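Type I modular polyketide synthase (Streptomyces albus subsp. albus, PDB 6IYT) probably loads an ethylmalonyl extender unit from coenzyme A onto the synthase's acyl carrier protein, as the acyltransferase domain of a salinomycin polyketide synthase module. Local coordinates at residues 124-128 with 211-215; 251-257 with 308-313; 274-278 with 289-295. All blocks are in the same frame, centred on the assembly; numbering follows the deposited sequence.

In the fold
Contact 1 comes first along the chain and lies deepest, its centre about 9 Å from the centre of the chain, where strands 120-125 and 208-211 of the four-stranded parallel sheet end beside the probable nucleophile elbow. Contacts 2 and 3 belong to the five-stranded mixed sheet, with contact 3 nested in the chain between the two segments of contact 2; their centres are about 11 Å apart, and strands 251-255 and 286-291 are neighbours in it. Contacts 1 and 2, centres about 16 Å apart, touch where Gln128 O meets Ile313 CG2, so the edge of the small sheet reaches the loop beside the elbow, consistent with the large and small acyltransferase subdomains flanking the active site.

Contact 1. Residues 124-128 with 211-215; sequences VFPGQ and GHSQG
The peptide N-H of His212 reaches the carbonyl of Phe125, with N of His212 2.8 Å from O of Phe125 and the bond bent at the hydrogen (143°). Phe125 O also receives two CA-H...O contacts, from Gly211 CA at 3.2 Å and Gly215 CA at 3.4 Å, so three donors of unequal strength gather on one acceptor. Phe125 CB sits 3.3 Å from Gly215 O, while its CG lies anti to the carbonyl carbon (chi1 -63°), which carries the ring onward to Ala218, Ala219 and Val222 of helix 215-223. Farther along, CG of Gln214 rests 3.7 Å from CA of Gly127, and the side chains of Gln128 and Gln214 cross at about a right angle, their amide planes 71° apart.

What shapes this pairing is a type II' turn from His212 to Gly215, closed by Gly215 N bonding to His212 O at 2.8 Å. Gly215, with no side chain, lets the chains come close: its CA is 3.3 Å from Pro126 O. The Gly-His-Ser-Gln-Gly sequence, running from the end of strand 208-211 to the start of helix 215-223, fits a nucleophile elbow, with Ser213 as the probable nucleophile. Its OG is hydrogen-bonded to NE2 of His320, consistent with the Ser-His pair of acyltransferases that would activate the hydroxyl for acyl transfer.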
# COMPACT_ATOMS: atom_id res chain seq x y z
N VAL A 124 -2.51 -5.54 0.55
CA VAL A 124 -2.06 -5.25 1.91
C VAL A 124 -2.38 -3.77 2.20
O VAL A 124 -1.97 -2.89 1.47
CB VAL A 124 -0.56 -5.46 2.06
CG1 VAL A 124 -0.09 -5.12 3.47
CG2 VAL A 124 -0.18 -6.89 1.68
N PHE A 125 -3.03 -3.52 3.32
CA PHE A 125 -3.48 -2.19 3.71
C PHE A 125 -2.93 -1.86 5.08
O PHE A 125 -3.39 -2.40 6.10
CB PHE A 125 -5.01 -2.18 3.75
CG PHE A 125 -5.65 -2.44 2.43
CD1 PHE A 125 -5.91 -3.75 2.00
CD2 PHE A 125 -5.89 -1.38 1.54
CE1 PHE A 125 -6.48 -3.98 0.75
CE2 PHE A 125 -6.44 -1.62 0.29
CZ PHE A 125 -6.68 -2.92 -0.12
N PRO A 126 -1.85 -1.08 5.12
CA PRO A 126 -1.22 -0.77 6.41
C PRO A 126 -1.99 0.23 7.26
O PRO A 126 -3.00 0.79 6.83
CB PRO A 126 0.14 -0.18 6.02
CG PRO A 126 -0.00 0.28 4.61
CD PRO A 126 -1.17 -0.45 3.98
N GLY A 127 -1.51 0.47 8.45
CA GLY A 127 -2.07 1.53 9.31
C GLY A 127 -1.27 2.81 9.17
O GLY A 127 -0.84 3.18 8.07
N GLN A 128 -1.07 3.51 10.27
CA GLN A 128 -0.38 4.78 10.21
C GLN A 128 1.10 4.55 9.97
O GLN A 128 1.62 3.47 10.25
CB GLN A 128 -0.61 5.59 11.48
CG GLN A 128 -1.66 6.65 11.31
CD GLN A 128 -2.15 7.20 12.62
OE1 GLN A 128 -1.49 8.04 13.26
NE2 GLN A 128 -3.28 6.72 13.06
N GLY A 211 -5.21 -6.43 6.27
CA GLY A 211 -5.00 -5.09 6.79
C GLY A 211 -4.23 -5.10 8.11
O GLY A 211 -4.21 -6.12 8.85
N HIS A 212 -3.70 -3.95 8.47
CA HIS A 212 -2.93 -3.79 9.70
C HIS A 212 -3.58 -2.68 10.53
O HIS A 212 -3.75 -1.56 10.03
CB HIS A 212 -1.49 -3.42 9.34
CG HIS A 212 -0.56 -3.43 10.48
ND1 HIS A 212 0.52 -4.30 10.55
CD2 HIS A 212 -0.57 -2.74 11.64
CE1 HIS A 212 1.21 -4.04 11.66
NE2 HIS A 212 0.59 -3.08 12.32
N SER A 213 -4.11 -3.02 11.71
CA SER A 213 -4.77 -2.02 12.56
C SER A 213 -5.94 -1.37 11.77
O SER A 213 -6.71 -2.06 11.18
CB SER A 213 -3.74 -0.99 13.01
OG SER A 213 -4.25 -0.19 14.06
N GLN A 214 -5.94 -0.02 11.68
CA GLN A 214 -6.98 0.72 10.94
C GLN A 214 -7.03 0.32 9.47
O GLN A 214 -8.09 0.45 8.81
CB GLN A 214 -6.72 2.25 11.05
CG GLN A 214 -5.44 2.67 10.36
CD GLN A 214 -5.02 4.08 10.65
OE1 GLN A 214 -5.22 4.99 9.81
NE2 GLN A 214 -4.31 4.27 11.75
N GLY A 215 -5.93 -0.24 8.96
CA GLY A 215 -5.89 -0.72 7.59
C GLY A 215 -6.95 -1.77 7.29
O GLY A 215 -7.29 -2.03 6.12

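Contact 2. Residues 251-257 with 308-313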
# COMPACT_ATOMS: atom_id res chain seq x y z
N ALA A 251 1.58 6.64 22.37
CA ALA A 251 1.79 6.55 20.97
C ALA A 251 2.31 5.14 20.64
O ALA A 251 2.33 4.25 21.51
CB ALA A 251 2.75 7.62 20.52
N VAL A 252 2.66 4.91 19.39
CA VAL A 252 3.26 3.66 18.96
C VAL A 252 4.57 3.93 18.20
O VAL A 252 4.65 4.85 17.46
CB VAL A 252 2.36 2.91 17.98
CG1 VAL A 252 3.02 1.67 17.43
CG2 VAL A 252 1.04 2.58 18.62
N ALA A 253 5.54 3.08 18.46
CA ALA A 253 6.84 3.16 17.82
C ALA A 253 7.14 1.89 17.06
O ALA A 253 6.80 0.79 17.50
CB ALA A 253 7.93 3.41 18.86
N SER A 254 7.80 2.02 15.93
CA SER A 254 8.39 0.89 15.26
C SER A 254 9.78 0.62 15.86
O SER A 254 10.54 1.55 16.11
CB SER A 254 8.52 1.19 13.79
OG SER A 254 9.22 2.40 13.66
N VAL A 255 10.14 -0.65 15.93
CA VAL A 255 11.46 -1.07 16.45
C VAL A 255 11.96 -2.21 15.64
O VAL A 255 11.29 -3.21 15.50
CB VAL A 255 11.35 -1.55 17.90
CG1 VAL A 255 12.69 -2.09 18.39
CG2 VAL A 255 10.83 -0.44 18.80
N SER A 256 13.14 -2.07 15.03
CA SER A 256 13.69 -3.19 14.24
C SER A 256 14.52 -4.18 15.10
O SER A 256 15.73 -4.31 14.92
CB SER A 256 14.54 -2.66 13.08
OG SER A 256 13.84 -1.66 12.39
N LEU A 257 13.83 -4.86 16.02
CA LEU A 257 14.38 -5.98 16.76
C LEU A 257 13.30 -7.05 16.88
O LEU A 257 12.13 -6.74 16.83
CB LEU A 257 14.77 -5.55 18.16
CG LEU A 257 15.97 -4.66 18.40
CD1 LEU A 257 16.00 -4.32 19.87
CD2 LEU A 257 17.29 -5.30 17.96
N VAL A 308 20.16 0.68 16.98
CA VAL A 308 18.94 0.04 16.50
C VAL A 308 18.04 1.07 15.88
O VAL A 308 18.05 2.23 16.28
CB VAL A 308 18.18 -0.65 17.64
CG1 VAL A 308 16.79 -1.11 17.18
CG2 VAL A 308 18.99 -1.81 18.18
N ARG A 309 17.38 0.69 14.79
CA ARG A 309 16.41 1.56 14.12
C ARG A 309 15.11 1.54 14.89
O ARG A 309 14.52 0.49 15.07
CB ARG A 309 16.16 1.07 12.69
CG ARG A 309 17.35 1.17 11.76
CD ARG A 309 17.00 0.70 10.35
NE ARG A 309 17.78 1.41 9.33
CZ ARG A 309 17.61 1.26 8.02
NH1 ARG A 309 16.68 0.44 7.55
NH2 ARG A 309 18.37 1.94 7.17
N ALA A 310 14.69 2.69 15.36
CA ALA A 310 13.43 2.82 16.08
C ALA A 310 12.90 4.24 15.93
O ALA A 310 13.67 5.20 15.86
CB ALA A 310 13.63 2.49 17.54
N LYS A 311 11.58 4.38 15.94
CA LYS A 311 10.99 5.66 15.66
C LYS A 311 9.54 5.65 16.12
O LYS A 311 8.81 4.67 15.87
CB LYS A 311 11.07 5.92 14.16
CG LYS A 311 10.05 6.87 13.61
CD LYS A 311 10.00 6.81 12.10
CE LYS A 311 9.00 7.82 11.57
NZ LYS A 311 8.80 7.65 10.10
N VAL A 312 9.10 6.75 16.74
CA VAL A 312 7.67 6.96 17.03
C VAL A 312 6.92 7.23 15.73
O VAL A 312 7.37 8.05 14.90
CB VAL A 312 7.45 8.13 17.99
CG1 VAL A 312 5.96 8.34 18.25
CG2 VAL A 312 8.20 7.90 19.29
N ILE A 313 5.81 6.53 15.52
CA ILE A 313 5.03 6.63 14.27
C ILE A 313 4.10 7.86 14.36
O ILE A 313 3.46 8.12 15.40
CB ILE A 313 4.19 5.37 14.04
CG1 ILE A 313 5.10 4.13 13.86
CG2 ILE A 313 3.25 5.52 12.84
CD1 ILE A 313 4.33 2.82 13.87
O HOH W 1 12.03 1.45 13.24
O HOH W 2 17.84 -2.02 13.69
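An antiparallel strand pair at the margin of the five-stranded mixed sheet brings Ser254 opposite Lys311. N of Ser254 bonds to O of Lys311 at 2.8 Å, and N of Lys311 returns a bond to O of Ser254 at 3.0 Å. On the side of Val252 the pairing continues with Ile313 N to Val252 O at 2.8 Å. Toward the other end Ser256 N meets Arg309 O at 2.9 Å.

Strand 310-312 is the outermost strand here, and 251-255 bonds on its other side to strand 286-291. This mixed sheet fits the small, ferredoxin-like subdomain of acyltransferases. Its two faces differ. Ala253, Val255, Ala310 and Val312 share one, where Leu296 and Leu303 of helix 293-305 cover Ala253 and Val255; there Val255 CG2 touches Ala310 CB at 4.2 Å. Ser254 and Lys311 share the other, where water 1 bonds to Ser254 OG and, weakly, to Arg309 O.

Apolar groups flank the pairing. Val252 and Ile313 run side by side in the same direction; CG1 of Val252 stands anti to its own backbone N (chi1 175°), which sets it 4.0 Å from CD1 of Ile313. The side chains of Leu257 and Val308 instead meet at about a right angle, with CG of Leu257 3.8 Å from CG1 of Val308. Water 2 accepts from Arg309 N and donates weakly to Ser256 O.

Contact 3. Residues 274-278 with 289-295; sequences EVLSI and VAGQVAA
Leu276 and Val275 bring their methyls to Ala295, where the beta hairpin of strands 276-283 and 286-291 runs on into helix 293-305. CG1 of Val275 comes within 3.6 Å of CB of Ala295, and CD2 of Leu276 approaches that same methyl at 3.9 Å, so one small side chain on the first turn of the helix receives both branched ones. Leu276 CG lies anti to its carbonyl carbon (chi1 -62°), and from there CD2 also passes over CA of Gly291 at 3.8 Å. Gly291 has no side chain, and its CA comes 3.1 Å from Val275 O; its backbone (phi 158°, psi -160°) is in a region open to glycine. The side chains of Val275 and Gln292 run in the same direction, CG1 of Val275 4.0 Å from CB of Gln292.

The two strands are joined by a reciprocal pair between Ser277 and Ala290: N of Ser277 to O of Ala290 at 3.0 Å and N of Ala290 to O of Ser277 at 2.9 Å. Beyond the paired strands, Gln292 N adds a bond to Val275 O. On the face opposite Leu276, water 3 bridges Glu274 OE1, Ser277 OG and Ala290 O, three acceptors sharing its two protons; Glu274 OE1 also accepts from Ala322 N. Gln292 serves as the N-cap of the helix: its OE1 accepts from Ala295 N at 3.1 Å, in the carbonyl plane on a lone pair.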
# COMPACT_ATOMS: atom_id res chain seq x y z
N GLU A 274 0.97 -1.85 33.27
CA GLU A 274 1.41 -1.87 31.87
C GLU A 274 1.70 -0.44 31.41
O GLU A 274 0.80 0.40 31.38
CB GLU A 274 0.36 -2.49 30.99
CG GLU A 274 0.78 -2.61 29.52
CD GLU A 274 -0.34 -3.14 28.64
OE1 GLU A 274 -0.89 -2.35 27.85
OE2 GLU A 274 -0.60 -4.35 28.70
N VAL A 275 2.95 -0.17 31.03
CA VAL A 275 3.32 1.16 30.56
C VAL A 275 3.67 1.09 29.06
O VAL A 275 3.27 1.96 28.27
CB VAL A 275 4.49 1.74 31.37
CG1 VAL A 275 5.03 3.01 30.74
CG2 VAL A 275 4.03 2.00 32.81
N LEU A 276 4.38 0.03 28.69
CA LEU A 276 4.72 -0.26 27.32
C LEU A 276 4.38 -1.72 27.03
O LEU A 276 4.52 -2.62 27.90
CB LEU A 276 6.23 -0.06 27.08
CG LEU A 276 6.80 1.33 27.28
CD1 LEU A 276 8.26 1.30 26.91
CD2 LEU A 276 6.05 2.35 26.42
N SER A 277 4.03 -2.00 25.79
CA SER A 277 3.70 -3.36 25.39
C SER A 277 3.82 -3.54 23.92
O SER A 277 3.77 -2.59 23.17
CB SER A 277 2.28 -3.74 25.85
OG SER A 277 1.34 -2.90 25.32
N ILE A 278 4.11 -4.75 23.51
CA ILE A 278 4.26 -4.98 22.09
C ILE A 278 2.89 -4.88 21.42
O ILE A 278 1.90 -5.57 21.83
CB ILE A 278 4.93 -6.33 21.82
CG1 ILE A 278 6.40 -6.26 22.25
CG2 ILE A 278 4.80 -6.71 20.36
CD1 ILE A 278 7.22 -7.44 21.81
N VAL A 289 5.69 -1.04 19.30
CA VAL A 289 5.53 -0.93 20.75
C VAL A 289 4.62 0.25 21.09
O VAL A 289 4.79 1.33 20.54
CB VAL A 289 6.88 -0.70 21.43
CG1 VAL A 289 6.69 -0.49 22.94
CG2 VAL A 289 7.83 -1.86 21.15
N ALA A 290 3.56 -0.01 21.87
CA ALA A 290 2.61 1.02 22.27
C ALA A 290 2.80 1.38 23.73
O ALA A 290 3.07 0.52 24.55
CB ALA A 290 1.18 0.53 22.05
N GLY A 291 2.54 2.63 24.07
CA GLY A 291 2.38 2.99 25.45
C GLY A 291 2.61 4.46 25.71
O GLY A 291 2.68 5.28 24.78
N GLN A 292 2.89 4.78 26.96
CA GLN A 292 3.02 6.15 27.41
C GLN A 292 4.14 6.85 26.64
O GLN A 292 5.16 6.26 26.38
CB GLN A 292 3.33 6.13 28.91
CG GLN A 292 3.60 7.48 29.51
CD GLN A 292 4.54 7.39 30.69
OE1 GLN A 292 5.74 7.49 30.52
NE2 GLN A 292 4.02 6.89 31.80
N VAL A 293 3.92 8.11 26.28
CA VAL A 293 4.84 8.82 25.37
C VAL A 293 6.25 8.95 25.96
O VAL A 293 7.23 8.67 25.29
CB VAL A 293 4.31 10.21 25.01
CG1 VAL A 293 5.34 10.97 24.16
CG2 VAL A 293 2.99 10.09 24.28
N ALA A 294 6.34 9.36 27.22
CA ALA A 294 7.65 9.58 27.84
C ALA A 294 8.47 8.30 27.87
O ALA A 294 9.65 8.28 27.46
CB ALA A 294 7.48 10.13 29.25
N ALA A 295 7.85 7.22 28.31
CA ALA A 295 8.50 5.90 28.34
C ALA A 295 8.88 5.45 26.93
O ALA A 295 9.98 4.88 26.69
CB ALA A 295 7.58 4.89 28.98
O HOH W 3 1.31 -0.43 26.81